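Local structure of 2-polyprenyl-6-methoxyphenol hydroxylase-like FAD-dependent oxidoreductase (Streptomyces sp. NRRL 11266, 6UI5) at residues H287-Y292 with L337-I342. The protein binds flavin-adenine dinucleotide and belongs to the FAD-dependent oxidoreductases related to the aromatic-ring hydroxylases. Sequence-based numbering, arbitrary orientation.
Sequences HVHYPY and LACMNI. With FAD (flavin-adenine dinucleotide), chain C.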
# COMPACT_ATOMS: atom_id res chain seq x y z
N HIS A 287 9.94 21.20 -3.30
CA HIS A 287 9.80 19.75 -3.25
C HIS A 287 10.37 19.15 -4.53
O HIS A 287 10.16 19.70 -5.62
CB HIS A 287 8.31 19.35 -3.09
CG HIS A 287 7.40 20.20 -3.91
ND1 HIS A 287 7.17 19.97 -5.25
CD2 HIS A 287 6.72 21.33 -3.60
CE1 HIS A 287 6.37 20.91 -5.73
NE2 HIS A 287 6.08 21.75 -4.74
N VAL A 288 11.05 18.01 -4.38
CA VAL A 288 11.71 17.30 -5.47
C VAL A 288 11.67 15.81 -5.18
O VAL A 288 11.56 15.39 -4.02
CB VAL A 288 13.19 17.71 -5.67
CG1 VAL A 288 13.30 19.19 -6.08
CG2 VAL A 288 13.96 17.42 -4.41
N HIS A 289 11.81 15.00 -6.23
CA HIS A 289 11.59 13.56 -6.16
C HIS A 289 11.89 13.02 -7.55
O HIS A 289 12.12 13.78 -8.49
CB HIS A 289 10.16 13.21 -5.75
CG HIS A 289 9.14 14.02 -6.47
ND1 HIS A 289 8.90 13.88 -7.82
CD2 HIS A 289 8.35 15.04 -6.05
CE1 HIS A 289 7.98 14.76 -8.19
NE2 HIS A 289 7.63 15.47 -7.14
N TYR A 290 11.87 11.70 -7.67
CA TYR A 290 12.08 11.08 -8.96
C TYR A 290 10.98 11.50 -9.93
O TYR A 290 9.80 11.62 -9.54
CB TYR A 290 12.13 9.56 -8.85
CG TYR A 290 12.39 8.85 -10.15
CD1 TYR A 290 13.67 8.75 -10.65
CD2 TYR A 290 11.36 8.28 -10.88
CE1 TYR A 290 13.93 8.12 -11.84
CE2 TYR A 290 11.61 7.62 -12.07
CZ TYR A 290 12.89 7.55 -12.55
OH TYR A 290 13.17 6.91 -13.75
N PRO A 291 11.33 11.76 -11.19
CA PRO A 291 10.34 12.23 -12.18
C PRO A 291 9.43 11.10 -12.69
O PRO A 291 9.82 10.28 -13.51
CB PRO A 291 11.20 12.78 -13.34
CG PRO A 291 12.62 12.29 -13.06
CD PRO A 291 12.73 12.09 -11.57
N TYR A 292 8.20 11.09 -12.20
CA TYR A 292 7.19 10.12 -12.60
C TYR A 292 5.89 10.85 -12.90
O TYR A 292 5.58 11.87 -12.26
CB TYR A 292 6.95 9.10 -11.50
CG TYR A 292 7.61 7.76 -11.64
CD1 TYR A 292 7.63 7.10 -12.86
CD2 TYR A 292 8.19 7.14 -10.54
CE1 TYR A 292 8.21 5.85 -12.98
CE2 TYR A 292 8.78 5.90 -10.65
CZ TYR A 292 8.79 5.27 -11.86
OH TYR A 292 9.37 4.03 -11.98
N LEU A 337 2.40 14.48 -0.74
CA LEU A 337 1.81 13.32 -1.38
C LEU A 337 2.54 12.96 -2.67
O LEU A 337 2.64 11.77 -3.02
CB LEU A 337 0.31 13.56 -1.67
CG LEU A 337 -0.74 13.59 -0.54
CD1 LEU A 337 -2.17 13.84 -1.08
CD2 LEU A 337 -0.74 12.31 0.30
N ALA A 338 3.06 13.95 -3.40
CA ALA A 338 3.93 13.64 -4.53
C ALA A 338 5.18 12.91 -4.06
O ALA A 338 5.47 11.79 -4.51
CB ALA A 338 4.29 14.91 -5.31
N CYS A 339 5.93 13.51 -3.12
CA CYS A 339 7.10 12.80 -2.61
C CYS A 339 6.70 11.42 -2.16
O CYS A 339 7.33 10.43 -2.51
CB CYS A 339 7.78 13.56 -1.47
SG CYS A 339 8.55 15.16 -2.02
N MET A 340 5.58 11.32 -1.44
CA MET A 340 5.24 10.05 -0.81
C MET A 340 5.06 8.96 -1.85
O MET A 340 5.71 7.92 -1.78
CB MET A 340 3.98 10.20 0.04
CG MET A 340 3.45 8.87 0.56
SD MET A 340 1.69 9.02 0.63
CE MET A 340 1.34 9.34 -1.09
N ASN A 341 4.23 9.23 -2.87
CA ASN A 341 3.88 8.18 -3.82
C ASN A 341 4.97 7.94 -4.87
O ASN A 341 5.10 6.81 -5.37
CB ASN A 341 2.53 8.49 -4.49
CG ASN A 341 2.66 9.27 -5.76
OD1 ASN A 341 2.97 8.70 -6.82
ND2 ASN A 341 2.41 10.59 -5.68
N ILE A 342 5.77 8.97 -5.22
CA ILE A 342 6.96 8.69 -6.03
C ILE A 342 7.83 7.67 -5.30
O ILE A 342 8.18 6.62 -5.85
CB ILE A 342 7.76 9.97 -6.34
CG1 ILE A 342 6.93 10.99 -7.14
CG2 ILE A 342 9.08 9.64 -7.07
CD1 ILE A 342 6.58 10.56 -8.50
PA FAD C . 13.74 24.60 -12.28
O1A FAD C . 13.21 23.90 -13.51
O2A FAD C . 14.95 23.82 -11.77
O5B FAD C . 14.00 26.21 -12.57
C5B FAD C . 14.66 27.00 -11.60
C4B FAD C . 15.28 28.24 -12.32
O4B FAD C . 15.80 29.12 -11.49
C3B FAD C . 16.47 27.79 -13.21
O3B FAD C . 16.41 28.49 -14.38
C2B FAD C . 17.72 28.19 -12.40
O2B FAD C . 18.87 28.24 -13.34
C1B FAD C . 17.36 29.36 -11.95
N9A FAD C . 18.03 29.83 -10.76
C8A FAD C . 18.46 29.08 -9.72
N7A FAD C . 18.97 29.91 -8.78
C5A FAD C . 18.83 31.18 -9.24
C6A FAD C . 19.16 32.42 -8.70
N6A FAD C . 19.78 32.95 -7.50
N1A FAD C . 18.91 33.54 -9.37
C2A FAD C . 18.33 33.49 -10.59
N3A FAD C . 17.98 32.28 -11.11
C4A FAD C . 18.24 31.13 -10.45
N1 FAD C . 9.36 16.89 -15.20
C2 FAD C . 8.17 16.20 -15.80
O2 FAD C . 7.08 16.66 -15.73
N3 FAD C . 8.38 14.90 -16.49
C4 FAD C . 9.73 14.33 -16.58
O4 FAD C . 9.93 13.30 -17.13
C4X FAD C . 10.90 15.06 -15.97
N5 FAD C . 12.21 14.45 -16.08
C5X FAD C . 13.38 15.14 -15.48
C6 FAD C . 14.63 14.53 -15.59
C7 FAD C . 15.75 15.16 -15.04
C7M FAD C . 16.96 14.28 -15.32
C8 FAD C . 15.64 16.39 -14.37
C8M FAD C . 16.92 17.00 -13.80
C9 FAD C . 14.38 16.99 -14.26
C9A FAD C . 13.23 16.37 -14.80
N10 FAD C . 11.86 17.01 -14.68
C10 FAD C . 10.72 16.33 -15.28
C1' FAD C . 11.74 18.32 -14.00
C2' FAD C . 10.80 18.47 -12.80
O2' FAD C . 9.48 18.64 -13.19
C3' FAD C . 11.11 19.76 -12.04
O3' FAD C . 10.43 19.70 -10.83
C4' FAD C . 10.66 21.07 -12.73
O4' FAD C . 11.23 21.28 -13.99
C5' FAD C . 11.19 22.16 -11.79
O5' FAD C . 10.54 23.38 -12.02
P FAD C . 11.01 24.74 -11.22
O1P FAD C . 10.65 25.95 -12.05
O2P FAD C . 10.48 24.84 -9.80
O3P FAD C . 12.64 24.58 -11.04
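Ile342, on helix 325-346, packs against the His289 ring and against Tyr290 and Tyr292. Its CB lies 4.1 Å from CB of His289. CG2 stands anti to the backbone N and lies against Tyr290, 3.2 Å from its O and 3.5 Å from its CB. CG1 takes the other branch, anti to the carbonyl carbon (chi1 -60°), and sits over one face of the His289 imidazole. This CH-pi contact puts CG1 3.9 Å from the ring centroid and 28° off the normal. At the tip, CD1 reaches CB of Tyr292 at 3.4 Å, near the plane of the tyrosine ring and at its edge, and also comes near Tyr290 O. Cys339 SG approaches the edge of the imidazole, 4.0 Å from CD2 of His289, and Ala338 CB lies obliquely beside NE2. Gln295 of helix 295-316 packs on His289, Ala338 and Ile342. ND1 of His289 donates to Tyr290 O (3.0 Å, 164°), close to the ring plane but from above the carbonyl plane. That bond helps fix the ring's rotation and ties it to the loop just before Pro291, an FAD-pocket residue with CB 3.4 Å from FAD N5. Within the FAD binding domain, the helix thus packs on the loop after strand 287-288. The contacts are apolar, CH-pi and sulfur-aromatic, with isoleucine methyls also against a backbone oxygen, while ND1 is satisfied within its own loop.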